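Local coordinates for protein titin heart isoform N2-B (Homo sapiens, PDB 2BK8) that is a giant structural protein of striated muscle whose immunoglobulin-like M1 domain lies in the M-band and probably contributes to the order of the sarcomere there, at residues 23-28 and 56-61; 63-68 and 88-93; 30-35 and 77-82. All blocks are in the same frame, centred on the assembly; numbering follows the deposited sequence.

Contact 1. Residues 23-28 and 56-61; sequences CKIENY and GVAILY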
loop_
_atom_site.group_PDB
_atom_site.type_symbol
_atom_site.label_atom_id
_atom_site.label_comp_id
_atom_site.label_asym_id
_atom_site.label_seq_id
_atom_site.Cartn_x
_atom_site.Cartn_y
_atom_site.Cartn_z
ATOM N N CYS A 23 2.404 4.993 3.984
ATOM C CA CYS A 23 3.702 4.465 4.379
ATOM C C CYS A 23 4.759 5.565 4.286
ATOM O O CYS A 23 5.034 6.097 3.201
ATOM C CB CYS A 23 4.094 3.247 3.509
ATOM S SG CYS A 23 5.763 2.525 3.959
ATOM N N LYS A 24 5.358 5.901 5.424
ATOM C CA LYS A 24 6.404 6.924 5.471
ATOM C C LYS A 24 7.837 6.318 5.391
ATOM O O LYS A 24 8.169 5.407 6.147
ATOM C CB LYS A 24 6.207 7.784 6.747
ATOM C CG LYS A 24 6.873 9.129 6.747
ATOM C CD LYS A 24 6.522 9.885 8.031
ATOM C CE LYS A 24 7.494 11.017 8.274
ATOM N NZ LYS A 24 7.455 11.570 9.661
ATOM N N ILE A 25 8.628 6.783 4.429
ATOM C CA ILE A 25 9.989 6.249 4.181
ATOM C C ILE A 25 11.103 7.094 4.790
ATOM O O ILE A 25 11.123 8.318 4.639
ATOM C CB ILE A 25 10.186 5.978 2.647
ATOM C CG1 ILE A 25 9.212 4.884 2.194
ATOM C CG2 ILE A 25 11.581 5.457 2.360
ATOM C CD1 ILE A 25 8.358 5.211 0.943
ATOM N N GLU A 26 12.021 6.423 5.501
ATOM C CA GLU A 26 13.230 7.066 6.027
ATOM C C GLU A 26 14.362 6.903 5.019
ATOM O O GLU A 26 14.523 5.829 4.423
ATOM C CB GLU A 26 13.594 6.467 7.379
ATOM C CG GLU A 26 12.559 6.565 8.507
ATOM C CD GLU A 26 12.023 7.986 8.793
ATOM O OE1 GLU A 26 12.826 8.929 8.969
ATOM O OE2 GLU A 26 10.781 8.138 8.894
ATOM N N ASN A 27 15.157 7.966 4.855
ATOM C CA ASN A 27 16.344 8.003 3.979
ATOM C C ASN A 27 16.069 7.664 2.505
ATOM O O ASN A 27 16.869 6.994 1.831
ATOM C CB ASN A 27 17.515 7.174 4.548
ATOM C CG ASN A 27 17.804 7.470 6.015
ATOM O OD1 ASN A 27 18.449 8.466 6.345
ATOM N ND2 ASN A 27 17.373 6.567 6.900
ATOM N N TYR A 28 14.904 8.114 2.035
ATOM C CA TYR A 28 14.605 8.190 0.607
ATOM C C TYR A 28 15.572 9.137 -0.132
ATOM O O TYR A 28 16.156 10.060 0.468
ATOM C CB TYR A 28 13.146 8.625 0.408
ATOM C CG TYR A 28 12.831 9.997 0.968
ATOM C CD1 TYR A 28 12.994 11.142 0.190
ATOM C CD2 TYR A 28 12.404 10.155 2.289
ATOM C CE1 TYR A 28 12.726 12.403 0.714
ATOM C CE2 TYR A 28 12.113 11.401 2.806
ATOM C CZ TYR A 28 12.275 12.520 2.030
ATOM O OH TYR A 28 12.007 13.771 2.546
ATOM N N GLY A 56 9.116 11.088 0.298
ATOM C CA GLY A 56 9.085 10.057 1.352
ATOM C C GLY A 56 7.751 9.591 1.881
ATOM O O GLY A 56 7.672 8.837 2.869
ATOM N N VAL A 57 6.680 10.068 1.265
ATOM C CA VAL A 57 5.330 9.594 1.630
ATOM C C VAL A 57 4.639 8.843 0.485
ATOM O O VAL A 57 4.308 9.436 -0.573
ATOM C CB VAL A 57 4.458 10.759 2.159
ATOM C CG1 VAL A 57 3.097 10.247 2.701
ATOM C CG2 VAL A 57 5.214 11.541 3.253
ATOM N N ALA A 58 4.422 7.541 0.700
ATOM C CA ALA A 58 3.630 6.691 -0.218
ATOM C C ALA A 58 2.180 6.524 0.248
ATOM O O ALA A 58 1.907 6.162 1.403
ATOM C CB ALA A 58 4.298 5.312 -0.383
ATOM N N ILE A 59 1.234 6.744 -0.666
ATOM C CA ILE A 59 -0.192 6.647 -0.344
ATOM C C ILE A 59 -0.943 5.793 -1.377
ATOM O O ILE A 59 -0.858 6.036 -2.594
ATOM C CB ILE A 59 -0.869 8.060 -0.207
ATOM C CG1 ILE A 59 -0.136 8.950 0.805
ATOM C CG2 ILE A 59 -2.365 7.923 0.082
ATOM C CD1 ILE A 59 -0.737 10.383 0.938
ATOM N N LEU A 60 -1.618 4.762 -0.885
ATOM C CA LEU A 60 -2.519 3.930 -1.682
ATOM C C LEU A 60 -3.966 4.132 -1.242
ATOM O O LEU A 60 -4.322 3.900 -0.096
ATOM C CB LEU A 60 -2.151 2.422 -1.587
ATOM C CG LEU A 60 -3.221 1.466 -2.167
ATOM C CD1 LEU A 60 -3.317 1.552 -3.709
ATOM C CD2 LEU A 60 -2.927 0.009 -1.731
ATOM N N TYR A 61 -4.813 4.554 -2.172
ATOM C CA TYR A 61 -6.254 4.631 -1.933
ATOM C C TYR A 61 -6.977 3.561 -2.742
ATOM O O TYR A 61 -6.849 3.514 -3.969
ATOM C CB TYR A 61 -6.788 6.004 -2.303
ATOM C CG TYR A 61 -6.833 6.977 -1.156
ATOM C CD1 TYR A 61 -5.670 7.570 -0.698
ATOM C CD2 TYR A 61 -8.030 7.304 -0.533
ATOM C CE1 TYR A 61 -5.690 8.473 0.349
ATOM C CE2 TYR A 61 -8.067 8.207 0.532
ATOM C CZ TYR A 61 -6.883 8.780 0.971
ATOM O OH TYR A 61 -6.863 9.710 2.000
#

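Contact 2. Residues 63-68 and 88-93; sequences KDITKL and AELFVK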
loop_
_atom_site.group_PDB
_atom_site.type_symbol
_atom_site.label_atom_id
_atom_site.label_comp_id
_atom_site.label_asym_id
_atom_site.label_seq_id
_atom_site.Cartn_x
_atom_site.Cartn_y
_atom_site.Cartn_z
ATOM N N LYS A 63 -10.599 2.055 -3.989
ATOM C CA LYS A 63 -11.976 2.506 -4.286
ATOM C C LYS A 63 -12.990 1.374 -4.510
ATOM O O LYS A 63 -12.598 0.245 -4.789
ATOM C CB LYS A 63 -11.977 3.397 -5.536
ATOM C CG LYS A 63 -11.422 4.796 -5.325
ATOM C CD LYS A 63 -10.087 4.774 -4.588
ATOM C CE LYS A 63 -10.106 5.815 -3.506
ATOM N NZ LYS A 63 -8.730 6.157 -3.084
ATOM N N ASP A 64 -14.285 1.717 -4.465
ATOM C CA ASP A 64 -15.392 0.791 -4.759
ATOM C C ASP A 64 -15.191 -0.570 -4.103
ATOM O O ASP A 64 -15.099 -1.589 -4.773
ATOM C CB ASP A 64 -15.585 0.618 -6.281
ATOM C CG ASP A 64 -15.971 1.894 -6.978
ATOM O OD1 ASP A 64 -17.100 2.375 -6.751
ATOM O OD2 ASP A 64 -15.162 2.398 -7.794
ATOM N N ILE A 65 -15.084 -0.594 -2.781
ATOM C CA ILE A 65 -14.703 -1.834 -2.069
ATOM C C ILE A 65 -15.684 -2.994 -2.315
ATOM O O ILE A 65 -16.934 -2.790 -2.414
ATOM C CB ILE A 65 -14.467 -1.553 -0.531
ATOM C CG1 ILE A 65 -13.161 -0.744 -0.326
ATOM C CG2 ILE A 65 -14.599 -2.867 0.316
ATOM C CD1 ILE A 65 -11.892 -1.518 -0.514
ATOM N N THR A 66 -15.145 -4.205 -2.504
ATOM C CA THR A 66 -15.977 -5.441 -2.544
ATOM C C THR A 66 -15.357 -6.484 -1.601
ATOM O O THR A 66 -14.239 -6.301 -1.100
ATOM C CB THR A 66 -16.095 -6.108 -3.976
ATOM O OG1 THR A 66 -14.831 -6.715 -4.339
ATOM C CG2 THR A 66 -16.538 -5.102 -5.040
ATOM N N LYS A 67 -16.062 -7.587 -1.370
ATOM C CA LYS A 67 -15.490 -8.715 -0.611
ATOM C C LYS A 67 -14.143 -9.215 -1.175
ATOM O O LYS A 67 -13.292 -9.693 -0.415
ATOM C CB LYS A 67 -16.507 -9.866 -0.495
ATOM C CG LYS A 67 -17.647 -9.566 0.501
ATOM C CD LYS A 67 -18.517 -10.798 0.722
ATOM C CE LYS A 67 -19.649 -10.525 1.676
ATOM N NZ LYS A 67 -20.749 -9.835 0.962
ATOM N N LEU A 68 -13.942 -9.103 -2.497
ATOM C CA LEU A 68 -12.664 -9.520 -3.134
ATOM C C LEU A 68 -11.436 -8.810 -2.578
ATOM O O LEU A 68 -10.330 -9.330 -2.669
ATOM C CB LEU A 68 -12.673 -9.293 -4.639
ATOM C CG LEU A 68 -13.613 -10.167 -5.474
ATOM C CD1 LEU A 68 -13.544 -9.695 -6.917
ATOM C CD2 LEU A 68 -13.270 -11.662 -5.403
ATOM N N ALA A 88 0.074 -4.480 5.505
ATOM C CA ALA A 88 -1.113 -4.283 6.351
ATOM C C ALA A 88 -2.331 -4.996 5.751
ATOM O O ALA A 88 -2.299 -5.373 4.582
ATOM C CB ALA A 88 -1.385 -2.777 6.537
ATOM N N GLU A 89 -3.378 -5.189 6.562
ATOM C CA GLU A 89 -4.556 -5.952 6.169
ATOM C C GLU A 89 -5.711 -5.014 5.818
ATOM O O GLU A 89 -5.791 -3.875 6.350
ATOM C CB GLU A 89 -4.989 -6.850 7.329
ATOM C CG GLU A 89 -3.883 -7.808 7.781
ATOM C CD GLU A 89 -3.610 -8.849 6.712
ATOM O OE1 GLU A 89 -4.510 -9.650 6.402
ATOM O OE2 GLU A 89 -2.500 -8.846 6.150
ATOM N N LEU A 90 -6.622 -5.507 4.979
ATOM C CA LEU A 90 -7.924 -4.882 4.727
ATOM C C LEU A 90 -8.955 -5.944 5.124
ATOM O O LEU A 90 -8.898 -7.083 4.621
ATOM C CB LEU A 90 -8.089 -4.516 3.234
ATOM C CG LEU A 90 -9.235 -3.581 2.827
ATOM C CD1 LEU A 90 -9.001 -3.012 1.401
ATOM C CD2 LEU A 90 -10.572 -4.273 2.918
ATOM N N PHE A 91 -9.821 -5.612 6.078
ATOM C CA PHE A 91 -10.921 -6.497 6.511
ATOM C C PHE A 91 -12.263 -5.981 5.956
ATOM O O PHE A 91 -12.613 -4.830 6.181
ATOM C CB PHE A 91 -11.014 -6.586 8.048
ATOM C CG PHE A 91 -9.673 -6.698 8.755
ATOM C CD1 PHE A 91 -8.949 -7.898 8.749
ATOM C CD2 PHE A 91 -9.171 -5.617 9.471
ATOM C CE1 PHE A 91 -7.711 -7.986 9.407
ATOM C CE2 PHE A 91 -7.937 -5.699 10.136
ATOM C CZ PHE A 91 -7.217 -6.885 10.110
ATOM N N VAL A 92 -12.989 -6.854 5.248
ATOM C CA VAL A 92 -14.397 -6.639 4.824
ATOM C C VAL A 92 -15.381 -7.578 5.561
ATOM O O VAL A 92 -15.144 -8.789 5.655
ATOM C CB VAL A 92 -14.544 -6.825 3.274
ATOM C CG1 VAL A 92 -16.000 -6.537 2.794
ATOM C CG2 VAL A 92 -13.546 -5.960 2.512
ATOM N N LYS A 93 -16.491 -7.031 6.057
ATOM C CA LYS A 93 -17.543 -7.824 6.739
ATOM C C LYS A 93 -18.071 -8.967 5.859
ATOM O O LYS A 93 -18.350 -8.752 4.690
ATOM C CB LYS A 93 -18.696 -6.917 7.187
ATOM C CG LYS A 93 -19.747 -7.628 8.019
ATOM C CD LYS A 93 -20.449 -6.652 8.958
ATOM C CE LYS A 93 -21.256 -7.377 10.043
ATOM N NZ LYS A 93 -22.579 -7.886 9.548
#

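Contact 3. Residues 30-35 and 77-82; sequences QSTQVT and VVNDYG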
loop_
_atom_site.group_PDB
_atom_site.type_symbol
_atom_site.label_atom_id
_atom_site.label_comp_id
_atom_site.label_asym_id
_atom_site.label_seq_id
_atom_site.Cartn_x
_atom_site.Cartn_y
_atom_site.Cartn_z
ATOM N N GLN A 30 16.816 10.367 -4.652
ATOM C CA GLN A 30 16.412 10.512 -6.055
ATOM C C GLN A 30 16.229 9.191 -6.792
ATOM O O GLN A 30 15.616 9.175 -7.860
ATOM C CB GLN A 30 17.357 11.451 -6.845
ATOM C CG GLN A 30 18.792 10.938 -7.087
ATOM C CD GLN A 30 18.944 10.074 -8.348
ATOM O OE1 GLN A 30 18.407 10.390 -9.411
ATOM N NE2 GLN A 30 19.697 8.987 -8.228
ATOM N N SER A 31 16.765 8.096 -6.252
ATOM C CA SER A 31 16.597 6.789 -6.902
ATOM C C SER A 31 15.430 5.940 -6.349
ATOM O O SER A 31 15.107 4.872 -6.896
ATOM C CB SER A 31 17.924 6.001 -6.907
ATOM O OG SER A 31 18.152 5.367 -5.663
ATOM N N THR A 32 14.779 6.414 -5.283
ATOM C CA THR A 32 13.696 5.671 -4.640
ATOM C C THR A 32 12.486 5.471 -5.574
ATOM O O THR A 32 11.988 6.447 -6.135
ATOM C CB THR A 32 13.248 6.384 -3.344
ATOM O OG1 THR A 32 14.388 6.569 -2.493
ATOM C CG2 THR A 32 12.194 5.567 -2.614
ATOM N N GLN A 33 12.046 4.216 -5.746
ATOM C CA GLN A 33 10.832 3.838 -6.519
ATOM C C GLN A 33 9.906 2.977 -5.635
ATOM O O GLN A 33 10.366 2.058 -4.965
ATOM C CB GLN A 33 11.181 3.067 -7.814
ATOM C CG GLN A 33 9.933 2.526 -8.586
ATOM C CD GLN A 33 10.274 1.624 -9.771
ATOM O OE1 GLN A 33 10.696 0.468 -9.598
ATOM N NE2 GLN A 33 10.076 2.145 -10.985
ATOM N N VAL A 34 8.597 3.242 -5.675
ATOM C CA VAL A 34 7.638 2.532 -4.805
ATOM C C VAL A 34 6.650 1.756 -5.647
ATOM O O VAL A 34 6.166 2.281 -6.655
ATOM C CB VAL A 34 6.821 3.532 -3.948
ATOM C CG1 VAL A 34 5.712 2.808 -3.126
ATOM C CG2 VAL A 34 7.742 4.331 -3.059
ATOM N N THR A 35 6.410 0.495 -5.275
ATOM C CA THR A 35 5.390 -0.329 -5.956
ATOM C C THR A 35 4.515 -0.995 -4.885
ATOM O O THR A 35 5.026 -1.580 -3.916
ATOM C CB THR A 35 6.044 -1.436 -6.854
ATOM O OG1 THR A 35 6.992 -0.848 -7.766
ATOM C CG2 THR A 35 4.991 -2.198 -7.670
ATOM N N VAL A 77 9.632 -0.811 -1.445
ATOM C CA VAL A 77 10.484 0.352 -1.711
ATOM C C VAL A 77 11.874 -0.074 -2.153
ATOM O O VAL A 77 12.497 -0.908 -1.512
ATOM C CB VAL A 77 10.530 1.314 -0.495
ATOM C CG1 VAL A 77 10.913 2.646 -0.960
ATOM C CG2 VAL A 77 9.091 1.445 0.112
ATOM N N VAL A 78 12.327 0.461 -3.285
ATOM C CA VAL A 78 13.614 0.064 -3.880
ATOM C C VAL A 78 14.400 1.299 -4.279
ATOM O O VAL A 78 13.849 2.213 -4.897
ATOM C CB VAL A 78 13.419 -0.835 -5.146
ATOM C CG1 VAL A 78 14.747 -1.220 -5.772
ATOM C CG2 VAL A 78 12.637 -2.078 -4.803
ATOM N N ASN A 79 15.677 1.325 -3.894
ATOM C CA ASN A 79 16.655 2.260 -4.469
ATOM C C ASN A 79 17.970 1.628 -4.885
ATOM O O ASN A 79 18.066 0.407 -5.004
ATOM C CB ASN A 79 16.869 3.518 -3.609
ATOM C CG ASN A 79 17.595 3.255 -2.306
ATOM O OD1 ASN A 79 17.870 2.113 -1.925
ATOM N ND2 ASN A 79 17.903 4.338 -1.601
ATOM N N ASP A 80 18.970 2.485 -5.098
ATOM C CA ASP A 80 20.303 2.111 -5.587
ATOM C C ASP A 80 21.143 1.363 -4.559
ATOM O O ASP A 80 22.265 0.914 -4.865
ATOM C CB ASP A 80 21.047 3.376 -6.023
ATOM C CG ASP A 80 20.639 3.864 -7.410
ATOM O OD1 ASP A 80 19.858 3.185 -8.110
ATOM O OD2 ASP A 80 21.136 4.933 -7.817
ATOM N N TYR A 81 20.630 1.254 -3.340
ATOM C CA TYR A 81 21.376 0.660 -2.228
ATOM C C TYR A 81 20.752 -0.627 -1.704
ATOM O O TYR A 81 21.464 -1.501 -1.204
ATOM C CB TYR A 81 21.549 1.675 -1.095
ATOM C CG TYR A 81 22.405 2.862 -1.483
ATOM C CD1 TYR A 81 23.760 2.703 -1.772
ATOM C CD2 TYR A 81 21.858 4.143 -1.570
ATOM C CE1 TYR A 81 24.553 3.789 -2.135
ATOM C CE2 TYR A 81 22.646 5.239 -1.931
ATOM C CZ TYR A 81 23.987 5.052 -2.212
ATOM O OH TYR A 81 24.773 6.128 -2.569
ATOM N N GLY A 82 19.436 -0.739 -1.821
ATOM C CA GLY A 82 18.732 -1.948 -1.417
ATOM C C GLY A 82 17.228 -1.788 -1.502
ATOM O O GLY A 82 16.720 -1.042 -2.338
#

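Contact 1. Residues 23-28 and 56-61
G56 lies under the ring of Y28 and at the same time pairs with I25, so one glycine meets both the end of strand 23-26 and the turn beyond it. Its CA sits over the ring face, 3.7 Å from the centroid of the Y28 ring, in a CH-pi contact 21° off the ring normal; no side chain comes between the two. Y28 reaches this place because CG is folded between its backbone N and carbonyl carbon (chi1 62°), which turns the ring back over G56. I25 N donates to G56 O at 2.8 Å in an almost straight bond. The same carbonyl oxygen also receives a CA-H contact from K24, with K24 CA to G56 O at 3.5 Å. Further along, C23 and A58 form an antiparallel hydrogen-bonded pair: C23 N gives to A58 O at 2.9 Å, and A58 N gives back to C23 O at 3.0 Å. K24 and V57 form the non-hydrogen-bonded pair between the C23-A58 pair and the I25-G56 bond, with side chains on the face away from C23 and A58. These are strands B and E of the immunoglobulin sandwich, in the sheet that also holds strands A and D. C23 and A58 turn into the core, where both touch C75 of the opposite sheet and A58 rests on W36. I25 CD1 lies 4.3 Å from A58 CB. In the turn before strand 57-62, D55 OD1 makes a weak hydrogen bond with Y28 OH, and G56 N has a weak one with Y53 OH, whose side chain also packs on I25 and Y28.

Contact 2. Residues 63-68 and 88-93
K67 and V92 bring the two backbones closest, their CA atoms 5.9 Å apart. The touching parts, 65-67 and 90-93, run 65° from each other, and no hydrogen bond joins the segments, so the contact of loop and strand rests on van der Waals contacts, mostly of side chains. Both main chains are tied elsewhere: I65 makes backbone hydrogen bonds with G16 and G17, and V92 N donates to D70 OD2. V92 is the hub, its two methyls divided between neighbours. With CG1 anti to the backbone N (chi1 -177°), that branch faces K67, whose CG is 4.1 Å from V92 CG1, the two side chains crossing at about a right angle. The other branch, beside the backbone N, meets both the backbone and a side chain of the loop: V92 CG2 is 3.7 Å from T66 O and 3.9 Å from I65 CG2, the I65 and V92 side chains sliding past each other in opposite directions. In immunoglobulin terms the loop between strands E and F here closes over the last part of strand G, at one end of the sandwich. Deeper in, I65 and L90 reach toward each other tip to tip, with I65 CD1 3.8 Å from L90 CD1, and L90 continues inward onto V19 and Y21 of strand 19-26. Cut back to an alanine here, V92 would lose both methyls, which would probably leave a gap beside I65 CG2 and T66 O and take from the K67 stem one of its apolar neighbours. That stem is extended as far as CE, which passes 3.7 Å from K93 O. A bend at the last torsion (chi4 80°) then takes the ammonium group to E15, with which K67 NZ forms a salt bridge.

Contact 3. Residues 30-35 and 77-82
Q33 and V78 join strands C and F of the immunoglobulin sandwich as an antiparallel hydrogen-bonded pair, just where the strands give way to the BC and FG loops. Two backbone bonds close this pair: Q33 N to V78 O at 2.8 Å, and V78 N to Q33 O at 3.0 Å. V78 O is also approached by a CA-H group, with T32 CA 3.5 Å away. A third hydrogen bond links the loops themselves, D80 N donating to S31 OG at 3.0 Å. S31 OG can take it because it is tucked between its own backbone N and carbonyl carbon (chi1 81°), facing the FG turn; N79 CB presses on the same oxygen, and S31 CB lies beside the D80 carboxylate. Apolar contacts gather on the face of V34 and V77, with T32 of the adjoining loop beside V77. T32 CG2 meets V77 CG1 at 3.6 Å, their side chains crossing obliquely, while V34 and V77 lie side by side and point the same way, V34 CG2 4.2 Å from V77 CG1. T32 turns its hydroxyl to D29, OG1 bonding with D29 N, and I25 of the facing sheet packs on both valines. Within the FG turn, N79 OD1 accepts from G82 N, three residues on (an Asx motif), at 3.3 Å, and from Y81 N, two residues on (an Asx turn), at 3.2 Å, both from the same face of its plane, the Y81 N-H coming from well above that plane.

Contacts 1 and 3 are neighbours near one end of the sandwich, their centres about 11 Å apart, one in each sheet. They meet across the core, where I25 CD1 packs on V77 CG2 and A58 CB on V34 CG1. Their segments alternate along the chain, since strand 19-26 leads into 33-38 and strand 57-62 into 71-78, so the chain passes between the sheets and the two pairings face each other across the core. Contact 2 lies about 21 Å from contact 1 and 28 Å from contact 3 (centres), on the opposite side of the chain's centre. Segment 63-68 follows closely on contact 1, and strand 83-92 borders 71-78 in the sheet of contact 3. Contacts 1 and 3 thus lie toward one end of the I-set domain and contact 2 toward the other.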